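Local coordinates for multi-copper Oxidase CueO (Ochrobactrum, PDB 6EVG), which probably oxidises phenolic substrates at a mononuclear copper and passes the electrons on to dioxygen, with activity towards lignin model compounds and lignosulfonate, at residues M84-T89 and A139-L144; T282-Y287 and L296-F301. One frame throughout, in Å; residues are numbered along the deposited sequence.

From the N terminus, the chain first meets contact 1, where the loop between strands 75-82 and 91-93 is joined to helix 138-144, closing a loop of 49 residues that holds 14 strand residues. Contact 2 opens only after contact 1 has closed, so the two follow in series and neither nests nor crosses. It closes a hairpin whose strands, 282-287 and 295-303, are joined by a seven-residue connection and belong to a five-stranded sheet. Contact 1 thus ties loop to helix, while contact 2 knits neighbouring strands of a later sheet. Their centres lie 30 Å apart and their nearest atoms about 13 Å, without touching.

Contact 1 (M84-T89 and A139-L144); sequences MDEGTT and ARQAHL
Glu86 and Arg140 face each other end-on in a two-pronged salt bridge that reaches from the loop to the helix. Arg140 NH1 donates to Glu86 OE2 at 2.8 Å with an almost straight bond of 174°, while Arg140 NH2 donates to Glu86 OE1, also at 2.8 Å. Both carboxylate oxygens use their syn lone pairs, and the two flat groups lie nearly coplanar, 17° apart. Two parallel bonds between planar ends restrain the rotation of both groups. Arg140 NH2 has a second partner in Asn137 OD1, so the guanidinium is also fixed from its own side of the contact.

Amide hydrogen bonds form the second layer. Gln141, its CG beside its backbone N and the chain extended beyond it, sends its amide straight at the loop. Its NE2 donates to Gly87 O at 2.9 Å, close to the plane of the amide and in that of the carbonyl. Its OE1 accepts the hydroxyl proton of Thr88 OG1 at 2.7 Å, again in the carbonyl plane. Thr88 OG1 is placed for this by lying anti to its backbone nitrogen (chi1 -165°). With one end donating and the other accepting, the buried amide has both its polar atoms engaged and its flip state defined.

Here an irregular loop of the cupredoxin-like multicopper oxidase fold, following strand 75-82, docks on the short helix 138-144. Ala139 and Ala142 of this helix touch Leu493 of helix 493-497, which itself carries the copper ligand His495.

Van der Waals contact adds little: the CE methyl of Met84 comes to 3.9 Å from Gln141 OE1, and the thioether side chain also packs on Val41 and Thr43 of strand 36-46.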
loop_
_atom_site.group_PDB
_atom_site.type_symbol
_atom_site.label_atom_id
_atom_site.label_comp_id
_atom_site.label_asym_id
_atom_site.label_seq_id
_atom_site.Cartn_x
_atom_site.Cartn_y
_atom_site.Cartn_z
ATOM N N MET A 84 -12.819 -6.950 17.772
ATOM C CA MET A 84 -11.907 -6.473 18.808
ATOM C C MET A 84 -12.637 -5.673 19.891
ATOM O O MET A 84 -13.787 -5.287 19.735
ATOM C CB MET A 84 -10.798 -5.647 18.189
ATOM C CG MET A 84 -10.074 -6.375 17.084
ATOM S SD MET A 84 -8.557 -5.533 16.497
ATOM C CE MET A 84 -9.222 -3.979 15.946
ATOM N N ASP A 85 -11.906 -5.400 20.964
ATOM C CA ASP A 85 -12.387 -4.597 22.112
ATOM C C ASP A 85 -12.129 -3.098 21.978
ATOM O O ASP A 85 -12.324 -2.357 22.932
ATOM C CB ASP A 85 -11.875 -5.149 23.414
ATOM C CG ASP A 85 -10.387 -5.046 23.571
ATOM O OD1 ASP A 85 -9.727 -4.372 22.770
ATOM O OD2 ASP A 85 -9.877 -5.719 24.476
ATOM N N GLU A 86 -11.749 -2.662 20.775
ATOM C CA GLU A 86 -11.519 -1.268 20.486
ATOM C C GLU A 86 -12.021 -0.979 19.058
ATOM O O GLU A 86 -12.096 -1.894 18.247
ATOM C CB GLU A 86 -10.052 -0.848 20.622
ATOM C CG GLU A 86 -9.111 -1.624 19.692
ATOM C CD GLU A 86 -7.703 -1.099 19.609
ATOM O OE1 GLU A 86 -7.480 0.138 19.729
ATOM O OE2 GLU A 86 -6.779 -1.911 19.336
ATOM N N GLY A 87 -12.282 0.299 18.793
ATOM C CA GLY A 87 -12.753 0.681 17.471
ATOM C C GLY A 87 -11.727 0.412 16.374
ATOM O O GLY A 87 -10.515 0.483 16.613
ATOM N N THR A 88 -12.230 0.175 15.169
ATOM C CA THR A 88 -11.334 0.005 14.018
ATOM C C THR A 88 -12.062 0.515 12.770
ATOM O O THR A 88 -13.247 0.840 12.807
ATOM C CB THR A 88 -10.879 -1.457 13.892
ATOM O OG1 THR A 88 -9.765 -1.534 13.001
ATOM C CG2 THR A 88 -11.945 -2.367 13.328
ATOM N N THR A 89 -11.337 0.504 11.636
ATOM C CA THR A 89 -11.908 0.853 10.360
ATOM C C THR A 89 -11.166 0.065 9.276
ATOM O O THR A 89 -10.106 -0.485 9.576
ATOM C CB THR A 89 -11.702 2.395 10.023
ATOM O OG1 THR A 89 -10.281 2.711 10.032
ATOM C CG2 THR A 89 -12.411 3.332 10.935
ATOM N N ALA A 139 -0.840 3.349 13.282
ATOM C CA ALA A 139 0.429 2.610 13.278
ATOM C C ALA A 139 0.357 1.329 14.074
ATOM O O ALA A 139 0.896 0.296 13.639
ATOM C CB ALA A 139 1.563 3.472 13.789
ATOM N N ARG A 140 -0.257 1.393 15.240
ATOM C CA ARG A 140 -0.350 0.224 16.081
ATOM C C ARG A 140 -1.228 -0.845 15.456
ATOM O O ARG A 140 -0.878 -2.041 15.442
ATOM C CB ARG A 140 -0.887 0.614 17.456
ATOM C CG ARG A 140 -1.042 -0.536 18.404
ATOM C CD ARG A 140 -1.430 -0.067 19.817
ATOM N NE ARG A 140 -2.622 0.770 19.802
ATOM C CZ ARG A 140 -3.879 0.309 19.598
ATOM N NH1 ARG A 140 -4.141 -0.992 19.570
ATOM N NH2 ARG A 140 -4.862 1.140 19.490
ATOM N N GLN A 141 -2.420 -0.458 14.999
ATOM C CA GLN A 141 -3.334 -1.489 14.440
ATOM C C GLN A 141 -2.764 -2.086 13.166
ATOM O O GLN A 141 -2.921 -3.302 12.921
ATOM C CB GLN A 141 -4.697 -0.884 14.232
ATOM C CG GLN A 141 -5.455 -0.629 15.529
ATOM C CD GLN A 141 -6.956 -0.583 15.363
ATOM O OE1 GLN A 141 -7.494 -0.901 14.299
ATOM N NE2 GLN A 141 -7.669 -0.183 16.413
ATOM N N ALA A 142 -2.147 -1.262 12.332
ATOM C CA ALA A 142 -1.479 -1.812 11.121
ATOM C C ALA A 142 -0.336 -2.756 11.511
ATOM O O ALA A 142 -0.256 -3.883 10.992
ATOM C CB ALA A 142 -0.972 -0.687 10.253
ATOM N N HIS A 143 0.515 -2.339 12.432
ATOM C CA HIS A 143 1.676 -3.166 12.758
ATOM C C HIS A 143 1.261 -4.492 13.370
ATOM O O HIS A 143 1.887 -5.550 13.154
ATOM C CB HIS A 143 2.663 -2.428 13.662
ATOM C CG HIS A 143 4.001 -3.099 13.669
ATOM N ND1 HIS A 143 4.868 -2.980 12.613
ATOM C CD2 HIS A 143 4.593 -3.965 14.529
ATOM C CE1 HIS A 143 5.913 -3.771 12.854
ATOM N NE2 HIS A 143 5.779 -4.413 13.991
ATOM N N LEU A 144 0.195 -4.482 14.199
ATOM C CA LEU A 144 -0.310 -5.736 14.735
ATOM C C LEU A 144 -0.562 -6.745 13.657
ATOM O O LEU A 144 -0.432 -7.949 13.913
ATOM C CB LEU A 144 -1.554 -5.470 15.578
ATOM C CG LEU A 144 -1.309 -4.932 17.008
ATOM C CD1 LEU A 144 -2.602 -4.361 17.581
ATOM C CD2 LEU A 144 -0.756 -6.009 17.894
#

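Contact 2 (T282-Y287 and L296-F301); sequences TDLLTY and LHLMRF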
loop_
_atom_site.group_PDB
_atom_site.type_symbol
_atom_site.label_atom_id
_atom_site.label_comp_id
_atom_site.label_asym_id
_atom_site.label_seq_id
_atom_site.Cartn_x
_atom_site.Cartn_y
_atom_site.Cartn_z
ATOM N N THR A 282 16.753 -18.294 -7.002
ATOM C CA THR A 282 17.219 -16.936 -6.856
ATOM C C THR A 282 16.567 -16.335 -5.648
ATOM O O THR A 282 15.441 -16.698 -5.297
ATOM C CB THR A 282 16.978 -16.078 -8.104
ATOM O OG1 THR A 282 17.568 -14.782 -7.954
ATOM C CG2 THR A 282 15.559 -15.964 -8.474
ATOM N N ASP A 283 17.284 -15.406 -5.010
ATOM C CA ASP A 283 16.770 -14.741 -3.795
ATOM C C ASP A 283 16.284 -13.337 -4.105
ATOM O O ASP A 283 16.891 -12.614 -4.877
ATOM C CB ASP A 283 17.876 -14.678 -2.734
ATOM C CG ASP A 283 18.299 -16.062 -2.262
ATOM O OD1 ASP A 283 17.478 -16.945 -2.132
ATOM O OD2 ASP A 283 19.512 -16.260 -2.044
ATOM N N LEU A 284 15.193 -12.942 -3.456
ATOM C CA LEU A 284 14.744 -11.540 -3.452
ATOM C C LEU A 284 15.425 -10.841 -2.307
ATOM O O LEU A 284 15.390 -11.322 -1.167
ATOM C CB LEU A 284 13.215 -11.487 -3.285
ATOM C CG LEU A 284 12.577 -10.128 -3.482
ATOM C CD1 LEU A 284 12.597 -9.673 -4.935
ATOM C CD2 LEU A 284 11.121 -10.136 -2.971
ATOM N N LEU A 285 16.089 -9.730 -2.631
ATOM C CA LEU A 285 16.900 -8.947 -1.725
ATOM C C LEU A 285 16.410 -7.516 -1.663
ATOM O O LEU A 285 15.798 -7.035 -2.634
ATOM C CB LEU A 285 18.371 -8.876 -2.186
ATOM C CG LEU A 285 19.015 -10.262 -2.472
ATOM C CD1 LEU A 285 20.449 -10.029 -2.985
ATOM C CD2 LEU A 285 19.083 -11.115 -1.249
ATOM N N THR A 286 16.679 -6.804 -0.563
ATOM C CA THR A 286 16.444 -5.365 -0.507
ATOM C C THR A 286 17.650 -4.646 0.080
ATOM O O THR A 286 18.241 -5.121 1.052
ATOM C CB THR A 286 15.208 -5.007 0.384
ATOM O OG1 THR A 286 15.006 -3.574 0.362
ATOM C CG2 THR A 286 15.269 -5.561 1.789
ATOM N N TYR A 287 17.920 -3.437 -0.398
ATOM C CA TYR A 287 18.849 -2.600 0.373
ATOM C C TYR A 287 18.263 -2.435 1.787
ATOM O O TYR A 287 17.047 -2.312 1.982
ATOM C CB TYR A 287 19.029 -1.211 -0.217
ATOM C CG TYR A 287 19.834 -1.118 -1.505
ATOM C CD1 TYR A 287 21.019 -1.800 -1.689
ATOM C CD2 TYR A 287 19.474 -0.226 -2.463
ATOM C CE1 TYR A 287 21.785 -1.643 -2.803
ATOM C CE2 TYR A 287 20.244 -0.025 -3.633
ATOM C CZ TYR A 287 21.405 -0.767 -3.780
ATOM O OH TYR A 287 22.164 -0.589 -4.913
ATOM N N LEU A 296 19.749 -7.149 2.233
ATOM C CA LEU A 296 19.168 -8.078 3.190
ATOM C C LEU A 296 18.268 -9.070 2.436
ATOM O O LEU A 296 17.594 -8.700 1.474
ATOM C CB LEU A 296 18.331 -7.320 4.224
ATOM C CG LEU A 296 19.048 -6.246 5.023
ATOM C CD1 LEU A 296 18.067 -5.517 5.928
ATOM C CD2 LEU A 296 20.192 -6.820 5.805
ATOM N N HIS A 297 18.240 -10.303 2.923
ATOM C CA HIS A 297 17.417 -11.354 2.335
ATOM C C HIS A 297 15.921 -11.132 2.675
ATOM O O HIS A 297 15.565 -10.929 3.848
ATOM C CB HIS A 297 17.846 -12.695 2.899
ATOM C CG HIS A 297 17.157 -13.860 2.287
ATOM N ND1 HIS A 297 17.512 -14.387 1.071
ATOM C CD2 HIS A 297 16.123 -14.604 2.747
ATOM C CE1 HIS A 297 16.702 -15.413 0.817
ATOM N NE2 HIS A 297 15.864 -15.573 1.820
ATOM N N LEU A 298 15.077 -11.208 1.651
ATOM C CA LEU A 298 13.633 -11.266 1.831
ATOM C C LEU A 298 13.071 -12.671 1.734
ATOM O O LEU A 298 12.348 -13.125 2.603
ATOM C CB LEU A 298 12.910 -10.340 0.847
ATOM C CG LEU A 298 12.988 -8.842 1.215
ATOM C CD1 LEU A 298 12.635 -7.984 0.025
ATOM C CD2 LEU A 298 11.975 -8.549 2.339
ATOM N N MET A 299 13.348 -13.366 0.610
ATOM C CA MET A 299 12.781 -14.673 0.361
ATOM C C MET A 299 13.527 -15.358 -0.770
ATOM O O MET A 299 14.349 -14.703 -1.443
ATOM C CB MET A 299 11.282 -14.575 0.014
ATOM C CG MET A 299 11.014 -13.834 -1.269
ATOM S SD MET A 299 9.292 -13.850 -1.785
ATOM C CE MET A 299 9.058 -15.547 -2.200
ATOM N N ARG A 300 13.265 -16.639 -0.948
ATOM C CA ARG A 300 13.879 -17.421 -2.018
ATOM C C ARG A 300 12.833 -17.962 -2.964
ATOM O O ARG A 300 11.778 -18.368 -2.506
ATOM C CB ARG A 300 14.708 -18.559 -1.394
ATOM C CG ARG A 300 15.476 -19.403 -2.455
ATOM C CD ARG A 300 16.511 -20.252 -1.783
ATOM N NE ARG A 300 17.403 -20.955 -2.667
ATOM C CZ ARG A 300 18.476 -20.478 -3.340
ATOM N NH1 ARG A 300 18.754 -19.196 -3.405
ATOM N NH2 ARG A 300 19.252 -21.331 -4.027
ATOM N N PHE A 301 13.153 -17.997 -4.247
ATOM C CA PHE A 301 12.347 -18.660 -5.275
ATOM C C PHE A 301 13.133 -19.880 -5.763
ATOM O O PHE A 301 14.314 -19.772 -6.123
ATOM C CB PHE A 301 12.127 -17.734 -6.472
ATOM C CG PHE A 301 11.285 -16.559 -6.162
ATOM C CD1 PHE A 301 9.900 -16.659 -6.209
ATOM C CD2 PHE A 301 11.820 -15.348 -5.823
ATOM C CE1 PHE A 301 9.109 -15.582 -5.955
ATOM C CE2 PHE A 301 10.990 -14.241 -5.512
ATOM C CZ PHE A 301 9.642 -14.383 -5.605
HETATM O O HOH W 1 20.217 -14.112 0.279
#
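A beta hairpin carrying a classic bulge brings strands 282-287 and 295-303 together, antiparallel, in a five-stranded sheet of the cupredoxin-like fold; strand 233-237 flanks it on one side and strand 212-215 on the other. Leu298 and Met299 both stand opposite Leu284, and the register shifts by one residue there. The carbonyl of Leu284 is the pivot: its O accepts Leu298 N at 2.8 Å and, weakly, Met299 N at 3.4 Å. Regular pairing resumes on both sides, with Thr282 and Phe301 at one end and Thr286 and Leu296 at the other, both hydrogen-bonded pairs.

The buried face carries Leu284, Met299 and Phe301. Leu284 CB meets Met299 CG at 3.8 Å and also lies at the edge of the Phe301 ring, whereas Met299 CE sits over one face of that ring, offset toward its rim. Leu298 joins from the bulge, its CD1 reaching Leu284 CD2 at 4.0 Å and touching Thr286 CB as well.

Polar groups gather on the other face. Arg300 NH1 donates to Asp283 OD1 at 2.9 Å in a salt bridge; the oxygen lies in the guanidinium plane, yet the nitrogen comes from above the carboxylate, 43° out of its plane. The edge of the His297 ring turns its CE1 to Asp283 OD1 at 3.4 Å, with ring and carboxylate planes 80° apart. His297 CG lies opposite its own backbone N across chi1 (-175°), which swings the imidazole along the strand toward Asp283. A water bridges Asp283 OD2 and His297 ND1.

The arginine at OD1 and the water at OD2 give the Asp283 carboxylate a hydrogen-bonding partner at each oxygen, while the imidazole edge only packs against OD1; the arginine would be expected to stabilise the negative charge.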